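Non-structural polyprotein (Sindbis virus, PDB 4GUA) is cleaved into the alphavirus replication proteins, the deposited part joining the nsP2 cysteine protease region to the nsP3 macro and zinc-binding domains. Local coordinates at residues V281-A294 with Y306-F320. Residues are numbered along the deposited sequence; the frame is centred on the assembly and turned at random.
Sequences VTALARKFVRVSAA and YLIFRQLDNSRTRQF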
ATOM      1  N   VAL A 281       6.158  -3.235  -3.512  1.00 50.68           N
ATOM      2  CA  VAL A 281       4.963  -4.022  -3.726  1.00 48.50           C
ATOM      3  C   VAL A 281       3.880  -3.126  -4.311  1.00 52.19           C
ATOM      4  O   VAL A 281       3.036  -3.584  -5.075  1.00 55.92           O
ATOM      5  CB  VAL A 281       4.499  -4.679  -2.414  1.00 44.60           C
ATOM      6  CG1 VAL A 281       3.091  -5.230  -2.550  1.00 41.25           C
ATOM      7  CG2 VAL A 281       5.462  -5.789  -2.034  1.00 46.41           C
ATOM      8  N   THR A 282       3.908  -1.846  -3.958  1.00 51.61           N
ATOM      9  CA  THR A 282       2.918  -0.906  -4.473  1.00 55.54           C
ATOM     10  C   THR A 282       3.156  -0.628  -5.958  1.00 58.32           C
ATOM     11  O   THR A 282       2.228  -0.660  -6.765  1.00 62.39           O
ATOM     12  CB  THR A 282       2.941   0.418  -3.699  1.00 51.85           C
ATOM     13  OG1 THR A 282       2.519   0.192  -2.355  1.00 47.73           O
ATOM     14  CG2 THR A 282       2.016   1.428  -4.342  1.00 55.76           C
ATOM     15  N   ALA A 283       4.398  -0.334  -6.318  1.00 57.32           N
ATOM     16  CA  ALA A 283       4.736  -0.069  -7.715  1.00 50.79           C
ATOM     17  C   ALA A 283       4.423  -1.294  -8.562  1.00 52.32           C
ATOM     18  O   ALA A 283       3.902  -1.193  -9.672  1.00 53.30           O
ATOM     19  CB  ALA A 283       6.199   0.290  -7.838  1.00 42.12           C
ATOM     20  N   LEU A 284       4.735  -2.459  -8.010  1.00 55.56           N
ATOM     21  CA  LEU A 284       4.546  -3.721  -8.702  1.00 58.29           C
ATOM     22  C   LEU A 284       3.058  -3.969  -8.883  1.00 57.52           C
ATOM     23  O   LEU A 284       2.609  -4.414  -9.937  1.00 58.06           O
ATOM     24  CB  LEU A 284       5.186  -4.843  -7.889  1.00 53.49           C
ATOM     25  CG  LEU A 284       5.305  -6.208  -8.557  1.00 54.57           C
ATOM     26  CD1 LEU A 284       5.906  -6.117  -9.947  1.00 57.12           C
ATOM     27  CD2 LEU A 284       6.154  -7.088  -7.678  1.00 58.22           C
ATOM     28  N   ALA A 285       2.299  -3.656  -7.843  1.00 57.79           N
ATOM     29  CA  ALA A 285       0.863  -3.887  -7.828  1.00 57.65           C
ATOM     30  C   ALA A 285       0.160  -2.974  -8.827  1.00 58.68           C
ATOM     31  O   ALA A 285      -0.865  -3.337  -9.398  1.00 61.27           O
ATOM     32  CB  ALA A 285       0.317  -3.650  -6.438  1.00 51.53           C
ATOM     33  N   ARG A 286       0.702  -1.779  -9.024  1.00 57.36           N
ATOM     34  CA  ARG A 286       0.091  -0.829  -9.940  1.00 61.65           C
ATOM     35  C   ARG A 286      -0.037  -1.444 -11.344  1.00 65.28           C
ATOM     36  O   ARG A 286      -0.896  -1.046 -12.135  1.00 63.54           O
ATOM     37  CB  ARG A 286       0.894   0.485  -9.996  1.00 63.12           C
ATOM     38  CG  ARG A 286       0.085   1.672  -9.500  1.00 65.87           C
ATOM     39  CD  ARG A 286       0.765   3.049  -9.590  1.00 74.85           C
ATOM     40  NE  ARG A 286       2.222   3.072  -9.724  1.00 75.77           N
ATOM     41  CZ  ARG A 286       3.076   3.115  -8.704  1.00 74.54           C
ATOM     42  NH1 ARG A 286       2.637   3.097  -7.451  1.00 82.15           N
ATOM     43  NH2 ARG A 286       4.380   3.156  -8.936  1.00 61.74           N
ATOM     44  N   LYS A 287       0.818  -2.420 -11.647  1.00 63.78           N
ATOM     45  CA  LYS A 287       0.842  -3.044 -12.971  1.00 60.80           C
ATOM     46  C   LYS A 287      -0.220  -4.127 -13.190  1.00 61.46           C
ATOM     47  O   LYS A 287      -0.356  -4.640 -14.305  1.00 64.51           O
ATOM     48  CB  LYS A 287       2.220  -3.655 -13.232  1.00 58.98           C
ATOM     49  CG  LYS A 287       3.352  -2.656 -13.210  1.00 57.72           C
ATOM     50  CD  LYS A 287       4.694  -3.318 -13.459  1.00 56.78           C
ATOM     51  CE  LYS A 287       5.832  -2.307 -13.362  1.00 57.62           C
ATOM     52  NZ  LYS A 287       5.661  -1.161 -14.291  1.00 55.23           N
ATOM     53  N   PHE A 288      -0.962  -4.479 -12.142  1.00 56.83           N
ATOM     54  CA  PHE A 288      -1.916  -5.594 -12.212  1.00 51.13           C
ATOM     55  C   PHE A 288      -3.323  -5.175 -11.830  1.00 51.52           C
ATOM     56  O   PHE A 288      -3.517  -4.221 -11.080  1.00 58.70           O
ATOM     57  CB  PHE A 288      -1.473  -6.741 -11.303  1.00 50.38           C
ATOM     58  CG  PHE A 288      -0.200  -7.404 -11.737  1.00 51.45           C
ATOM     59  CD1 PHE A 288       1.031  -6.850 -11.418  1.00 50.61           C
ATOM     60  CD2 PHE A 288      -0.235  -8.590 -12.450  1.00 47.29           C
ATOM     61  CE1 PHE A 288       2.208  -7.459 -11.816  1.00 52.37           C
ATOM     62  CE2 PHE A 288       0.936  -9.208 -12.850  1.00 51.92           C
ATOM     63  CZ  PHE A 288       2.160  -8.643 -12.534  1.00 54.22           C
ATOM     64  N   VAL A 289      -4.303  -5.908 -12.348  1.00 55.76           N
ATOM     65  CA  VAL A 289      -5.708  -5.636 -12.068  1.00 59.28           C
ATOM     66  C   VAL A 289      -6.028  -5.920 -10.601  1.00 60.04           C
ATOM     67  O   VAL A 289      -6.685  -5.122  -9.930  1.00 62.89           O
ATOM     68  CB  VAL A 289      -6.628  -6.508 -12.952  1.00 64.49           C
ATOM     69  CG1 VAL A 289      -8.080  -6.203 -12.667  1.00 64.46           C
ATOM     70  CG2 VAL A 289      -6.336  -6.270 -14.419  1.00 66.41           C
ATOM     71  N   ARG A 290      -5.544  -7.059 -10.113  1.00 54.71           N
ATOM     72  CA  ARG A 290      -5.748  -7.475  -8.728  1.00 55.00           C
ATOM     73  C   ARG A 290      -4.439  -7.912  -8.094  1.00 57.81           C
ATOM     74  O   ARG A 290      -3.509  -8.340  -8.782  1.00 60.71           O
ATOM     75  CB  ARG A 290      -6.686  -8.673  -8.644  1.00 53.48           C
ATOM     76  CG  ARG A 290      -8.145  -8.430  -8.925  1.00 56.81           C
ATOM     77  CD  ARG A 290      -8.870  -9.741  -8.699  1.00 62.95           C
ATOM     78  NE  ARG A 290     -10.297  -9.686  -8.982  1.00 68.38           N
ATOM     79  CZ  ARG A 290     -11.235  -9.421  -8.084  1.00 78.59           C
ATOM     80  NH1 ARG A 290     -10.913  -9.161  -6.822  1.00 82.72           N
ATOM     81  NH2 ARG A 290     -12.507  -9.412  -8.459  1.00 83.69           N
ATOM     82  N   VAL A 291      -4.368  -7.808  -6.775  1.00 52.64           N
ATOM     83  CA  VAL A 291      -3.303  -8.458  -6.035  1.00 56.27           C
ATOM     84  C   VAL A 291      -3.831  -8.913  -4.679  1.00 59.52           C
ATOM     85  O   VAL A 291      -4.529  -8.168  -3.988  1.00 58.27           O
ATOM     86  CB  VAL A 291      -2.056  -7.548  -5.880  1.00 57.02           C
ATOM     87  CG1 VAL A 291      -2.442  -6.184  -5.358  1.00 59.68           C
ATOM     88  CG2 VAL A 291      -1.028  -8.202  -4.970  1.00 56.64           C
ATOM     89  N   SER A 292      -3.486 -10.146  -4.317  1.00 62.39           N
ATOM     90  CA  SER A 292      -3.895 -10.757  -3.064  1.00 65.75           C
ATOM     91  C   SER A 292      -2.688 -11.479  -2.484  1.00 65.11           C
ATOM     92  O   SER A 292      -1.562 -11.251  -2.923  1.00 64.06           O
ATOM     93  CB  SER A 292      -5.043 -11.739  -3.281  1.00 73.12           C
ATOM     94  OG  SER A 292      -5.641 -12.097  -2.041  1.00 79.25           O
ATOM     95  N   ALA A 293      -2.915 -12.296  -1.460  1.00 63.35           N
ATOM     96  CA  ALA A 293      -1.845 -13.041  -0.807  1.00 54.46           C
ATOM     97  C   ALA A 293      -2.343 -14.394  -0.326  1.00 52.60           C
ATOM     98  O   ALA A 293      -3.549 -14.626  -0.200  1.00 54.04           O
ATOM     99  CB  ALA A 293      -1.296 -12.252   0.365  1.00 56.02           C
ATOM    100  N   ALA A 294      -1.403 -15.292  -0.071  1.00 47.61           N
ATOM    101  CA  ALA A 294      -1.732 -16.631   0.383  1.00 45.22           C
ATOM    102  C   ALA A 294      -0.569 -17.193   1.182  1.00 55.16           C
ATOM    103  O   ALA A 294       0.587 -16.864   0.922  1.00 54.60           O
ATOM    104  CB  ALA A 294      -2.029 -17.523  -0.799  1.00 45.66           C
ATOM    105  N   TYR A 306       3.173 -15.812   0.091  1.00 50.23           N
ATOM    106  CA  TYR A 306       3.199 -15.656  -1.355  1.00 49.44           C
ATOM    107  C   TYR A 306       2.266 -14.529  -1.760  1.00 51.94           C
ATOM    108  O   TYR A 306       1.098 -14.520  -1.382  1.00 50.06           O
ATOM    109  CB  TYR A 306       2.795 -16.940  -2.067  1.00 52.77           C
ATOM    110  CG  TYR A 306       3.811 -18.065  -2.012  1.00 54.88           C
ATOM    111  CD1 TYR A 306       4.933 -18.066  -2.829  1.00 53.60           C
ATOM    112  CD2 TYR A 306       3.625 -19.145  -1.158  1.00 56.89           C
ATOM    113  CE1 TYR A 306       5.855 -19.112  -2.781  1.00 59.16           C
ATOM    114  CE2 TYR A 306       4.531 -20.187  -1.102  1.00 60.81           C
ATOM    115  CZ  TYR A 306       5.644 -20.173  -1.911  1.00 63.09           C
ATOM    116  OH  TYR A 306       6.532 -21.231  -1.837  1.00 61.58           O
ATOM    117  N   LEU A 307       2.815 -13.554  -2.481  1.00 55.22           N
ATOM    118  CA  LEU A 307       2.040 -12.495  -3.119  1.00 50.87           C
ATOM    119  C   LEU A 307       1.571 -12.901  -4.517  1.00 54.29           C
ATOM    120  O   LEU A 307       2.348 -13.379  -5.339  1.00 55.13           O
ATOM    121  CB  LEU A 307       2.880 -11.225  -3.223  1.00 51.88           C
ATOM    122  CG  LEU A 307       3.403 -10.655  -1.903  1.00 51.84           C
ATOM    123  CD1 LEU A 307       4.340  -9.486  -2.165  1.00 56.98           C
ATOM    124  CD2 LEU A 307       2.258 -10.236  -0.994  1.00 52.30           C
ATOM    125  N   ILE A 308       0.285 -12.710  -4.775  1.00 54.74           N
ATOM    126  CA  ILE A 308      -0.312 -13.062  -6.056  1.00 56.00           C
ATOM    127  C   ILE A 308      -0.791 -11.825  -6.824  1.00 59.41           C
ATOM    128  O   ILE A 308      -1.784 -11.210  -6.469  1.00 64.70           O
ATOM    129  CB  ILE A 308      -1.501 -14.010  -5.810  1.00 52.59           C
ATOM    130  CG1 ILE A 308      -1.017 -15.229  -5.019  1.00 53.00           C
ATOM    131  CG2 ILE A 308      -2.136 -14.438  -7.120  1.00 53.48           C
ATOM    132  CD1 ILE A 308      -2.117 -16.091  -4.467  1.00 55.22           C
ATOM    133  N   PHE A 309      -0.067 -11.470  -7.878  1.00 56.19           N
ATOM    134  CA  PHE A 309      -0.453 -10.382  -8.773  1.00 58.15           C
ATOM    135  C   PHE A 309      -1.162 -10.966 -10.000  1.00 60.80           C
ATOM    136  O   PHE A 309      -0.583 -11.776 -10.720  1.00 58.55           O
ATOM    137  CB  PHE A 309       0.798  -9.609  -9.217  1.00 51.46           C
ATOM    138  CG  PHE A 309       1.615  -9.069  -8.077  1.00 51.40           C
ATOM    139  CD1 PHE A 309       2.546  -9.865  -7.433  1.00 55.35           C
ATOM    140  CD2 PHE A 309       1.462  -7.760  -7.650  1.00 59.21           C
ATOM    141  CE1 PHE A 309       3.303  -9.367  -6.372  1.00 56.17           C
ATOM    142  CE2 PHE A 309       2.218  -7.256  -6.593  1.00 56.95           C
ATOM    143  CZ  PHE A 309       3.137  -8.063  -5.958  1.00 53.40           C
ATOM    144  N   ARG A 310      -2.403 -10.549 -10.249  1.00 60.49           N
ATOM    145  CA  ARG A 310      -3.222 -11.173 -11.291  1.00 64.80           C
ATOM    146  C   ARG A 310      -3.491 -10.249 -12.476  1.00 66.16           C
ATOM    147  O   ARG A 310      -3.903  -9.099 -12.290  1.00 62.55           O
ATOM    148  CB  ARG A 310      -4.572 -11.594 -10.713  1.00 69.04           C
ATOM    149  CG  ARG A 310      -4.524 -12.709  -9.697  1.00 71.90           C
ATOM    150  CD  ARG A 310      -5.931 -13.064  -9.232  1.00 73.56           C
ATOM    151  NE  ARG A 310      -5.907 -13.968  -8.091  1.00 76.09           N
ATOM    152  CZ  ARG A 310      -5.624 -15.262  -8.177  1.00 84.20           C
ATOM    153  NH1 ARG A 310      -5.340 -15.808  -9.355  1.00 96.88           N
ATOM    154  NH2 ARG A 310      -5.622 -16.016  -7.090  1.00 76.01           N
ATOM    155  N   GLN A 311      -3.330 -10.784 -13.688  1.00 62.24           N
ATOM    156  CA  GLN A 311      -3.633 -10.045 -14.912  1.00 56.59           C
ATOM    157  C   GLN A 311      -2.796  -8.791 -15.144  1.00 57.89           C
ATOM    158  O   GLN A 311      -3.248  -7.675 -14.868  1.00 53.64           O
ATOM    159  CB  GLN A 311      -5.110  -9.679 -14.966  1.00 61.57           C
ATOM    160  CG  GLN A 311      -6.037 -10.859 -15.077  1.00 62.21           C
ATOM    161  CD  GLN A 311      -7.480 -10.420 -15.167  1.00 70.10           C
ATOM    162  OE1 GLN A 311      -8.120 -10.570 -16.203  1.00 68.21           O
ATOM    163  NE2 GLN A 311      -7.998  -9.858 -14.075  1.00 76.15           N
ATOM    164  N   LEU A 312      -1.569  -8.982 -15.627  1.00 63.75           N
ATOM    165  CA  LEU A 312      -0.670  -7.861 -15.885  1.00 62.62           C
ATOM    166  C   LEU A 312      -1.078  -7.112 -17.141  1.00 58.62           C
ATOM    167  O   LEU A 312      -1.044  -7.671 -18.231  1.00 59.97           O
ATOM    168  CB  LEU A 312       0.738  -8.410 -16.128  1.00 61.64           C
ATOM    169  CG  LEU A 312       1.758  -7.478 -16.794  1.00 58.11           C
ATOM    170  CD1 LEU A 312       2.293  -6.482 -15.791  1.00 60.24           C
ATOM    171  CD2 LEU A 312       2.889  -8.280 -17.406  1.00 53.03           C
ATOM    172  N   ASP A 313      -1.504  -5.861 -16.980  1.00 57.45           N
ATOM    173  CA  ASP A 313      -1.583  -4.914 -18.092  1.00 63.95           C
ATOM    174  C   ASP A 313      -0.492  -3.829 -18.049  1.00 68.67           C
ATOM    175  O   ASP A 313      -0.406  -2.982 -18.945  1.00 68.55           O
ATOM    176  CB  ASP A 313      -2.976  -4.293 -18.176  1.00 69.81           C
ATOM    177  CG  ASP A 313      -3.357  -3.541 -16.923  1.00 74.94           C
ATOM    178  OD1 ASP A 313      -2.458  -3.247 -16.105  1.00 76.31           O
ATOM    179  OD2 ASP A 313      -4.560  -3.250 -16.744  1.00 76.06           O
ATOM    180  N   ASN A 314       0.321  -3.847 -16.996  1.00 67.35           N
ATOM    181  CA  ASN A 314       1.356  -2.829 -16.785  1.00 67.39           C
ATOM    182  C   ASN A 314       0.823  -1.401 -16.940  1.00 67.06           C
ATOM    183  O   ASN A 314       1.391  -0.573 -17.652  1.00 65.67           O
ATOM    184  CB  ASN A 314       2.534  -3.043 -17.741  1.00 68.52           C
ATOM    185  CG  ASN A 314       3.727  -2.168 -17.400  1.00 64.41           C
ATOM    186  OD1 ASN A 314       3.983  -1.868 -16.234  1.00 63.19           O
ATOM    187  ND2 ASN A 314       4.449  -1.736 -18.421  1.00 68.55           N
ATOM    188  N   SER A 315      -0.259  -1.109 -16.234  1.00 71.41           N
ATOM    189  CA  SER A 315      -0.891   0.197 -16.312  1.00 75.39           C
ATOM    190  C   SER A 315       0.002   1.251 -15.663  1.00 81.99           C
ATOM    191  O   SER A 315       0.819   0.965 -14.784  1.00 80.34           O
ATOM    192  CB  SER A 315      -2.257   0.175 -15.622  1.00 75.54           C
ATOM    193  OG  SER A 315      -2.855   1.463 -15.620  1.00 70.79           O
ATOM    194  N   ARG A 316      -0.174   2.476 -16.133  1.00 84.63           N
ATOM    195  CA  ARG A 316       0.558   3.639 -15.662  1.00 82.32           C
ATOM    196  C   ARG A 316      -0.234   4.326 -14.545  1.00 82.19           C
ATOM    197  O   ARG A 316       0.232   4.466 -13.408  1.00 83.27           O
ATOM    198  CB  ARG A 316       0.857   4.628 -16.805  1.00 87.00           C
ATOM    199  CG  ARG A 316      -0.194   4.797 -17.931  1.00 98.89           C
ATOM    200  CD  ARG A 316      -0.480   3.573 -18.809  1.00 92.74           C
ATOM    201  NE  ARG A 316      -1.730   3.713 -19.554  1.00 84.80           N
ATOM    202  CZ  ARG A 316      -2.942   3.744 -19.016  1.00 75.39           C
ATOM    203  NH1 ARG A 316      -3.108   3.637 -17.719  1.00 73.62           N
ATOM    204  NH2 ARG A 316      -4.007   3.877 -19.788  1.00 80.58           N
ATOM    205  N   THR A 317      -1.432   4.773 -14.903  1.00 82.39           N
ATOM    206  CA  THR A 317      -2.255   5.625 -14.062  1.00 80.72           C
ATOM    207  C   THR A 317      -3.117   4.872 -13.044  1.00 72.65           C
ATOM    208  O   THR A 317      -3.872   5.504 -12.305  1.00 70.60           O
ATOM    209  CB  THR A 317      -3.213   6.442 -14.946  1.00 83.24           C
ATOM    210  OG1 THR A 317      -4.003   5.548 -15.743  1.00 79.23           O
ATOM    211  CG2 THR A 317      -2.438   7.370 -15.859  1.00 85.54           C
ATOM    212  N   ARG A 318      -3.027   3.545 -12.999  1.00 68.93           N
ATOM    213  CA  ARG A 318      -3.799   2.783 -12.015  1.00 68.38           C
ATOM    214  C   ARG A 318      -3.522   3.310 -10.612  1.00 72.58           C
ATOM    215  O   ARG A 318      -2.366   3.459 -10.217  1.00 73.85           O
ATOM    216  CB  ARG A 318      -3.456   1.300 -12.068  1.00 64.18           C
ATOM    217  CG  ARG A 318      -3.867   0.530 -10.811  1.00 62.92           C
ATOM    218  CD  ARG A 318      -4.649  -0.707 -11.170  1.00 58.48           C
ATOM    219  NE  ARG A 318      -3.938  -1.444 -12.202  1.00 60.94           N
ATOM    220  CZ  ARG A 318      -4.514  -2.078 -13.216  1.00 59.94           C
ATOM    221  NH1 ARG A 318      -5.831  -2.100 -13.357  1.00 59.86           N
ATOM    222  NH2 ARG A 318      -3.762  -2.705 -14.098  1.00 62.76           N
ATOM    223  N   GLN A 319      -4.576   3.576  -9.849  1.00 72.17           N
ATOM    224  CA  GLN A 319      -4.392   4.096  -8.506  1.00 66.67           C
ATOM    225  C   GLN A 319      -4.570   2.972  -7.505  1.00 68.33           C
ATOM    226  O   GLN A 319      -5.693   2.560  -7.217  1.00 70.69           O
ATOM    227  CB  GLN A 319      -5.394   5.217  -8.242  1.00 62.67           C
ATOM    228  CG  GLN A 319      -5.210   6.398  -9.178  1.00 67.53           C
ATOM    229  CD  GLN A 319      -6.254   7.485  -8.999  1.00 70.83           C
ATOM    230  OE1 GLN A 319      -7.398   7.224  -8.621  1.00 68.91           O
ATOM    231  NE2 GLN A 319      -5.862   8.722  -9.287  1.00 74.73           N
ATOM    232  N   PHE A 320      -3.453   2.516  -6.941  1.00 68.59           N
ATOM    233  CA  PHE A 320      -3.454   1.382  -6.023  1.00 62.50           C
ATOM    234  C   PHE A 320      -3.320   1.851  -4.581  1.00 62.49           C
ATOM    235  O   PHE A 320      -2.508   2.721  -4.280  1.00 66.33           O
ATOM    236  CB  PHE A 320      -2.313   0.419  -6.360  1.00 57.72           C
ATOM    237  CG  PHE A 320      -2.124  -0.674  -5.344  1.00 63.46           C
ATOM    238  CD1 PHE A 320      -2.817  -1.876  -5.460  1.00 58.58           C
ATOM    239  CD2 PHE A 320      -1.261  -0.501  -4.270  1.00 64.55           C
ATOM    240  CE1 PHE A 320      -2.652  -2.886  -4.522  1.00 53.15           C
ATOM    241  CE2 PHE A 320      -1.092  -1.507  -3.328  1.00 60.91           C
ATOM    242  CZ  PHE A 320      -1.791  -2.702  -3.454  1.00 53.96           C
TER
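K287 and N314 run side by side, and the ammonium NZ of K287 gives a hydrogen bond of 2.7 Å to OD1 of N314, in its carbonyl plane. The lysine chain stays extended until its last torsion, where a bend (chi4 -57°) brings NZ round to the oxygen. NZ also bonds E513 O, while ND2 of N314 bonds the carbonyls of D509 and D511. Farther along 306-320, R318 sends NE to the carbonyl O of R286 at 3.1 Å, a nearly straight bond in the guanidinium plane, though it meets the carbonyl from above its plane. D313 holds the far end of that guanidinium in a salt bridge with NH2, and the peptide of F288 and V289 lies over one face. K287 O accepts a hydrogen bond from the backbone N of N314.

Beyond this turn, 290-294 and 306-310 pair as an antiparallel hairpin at the edge of a seven-stranded sheet with the strand order of the Rossmann-like methyltransferase fold, 305-312 running antiparallel between 263-269 and the outermost 288-294. V289 and R290 both face R310, a classic beta bulge; regular pairing continues from R310 N to R290 O through A294 and Y306.

On the sheet face shared by F288, V291, F309 and L312, the F288 ring is sandwiched: F309 CB sits almost over the ring centre, 3.3 Å from the centroid, and L312 CD1 covers the opposite face nearer the rim. F309 in turn is clasped between V291 CG2 and L284 CG on opposite faces, which seats helix 281-286 against the sheet. A285 CB lies over the centre of the F320 ring, 3.6 Å from its centroid, while CG1 of V291 approaches CE1 of F320 obliquely at 3.4 Å. One turn earlier in the helix, V281 and L307 meet tip to tip, CG2 to CD1.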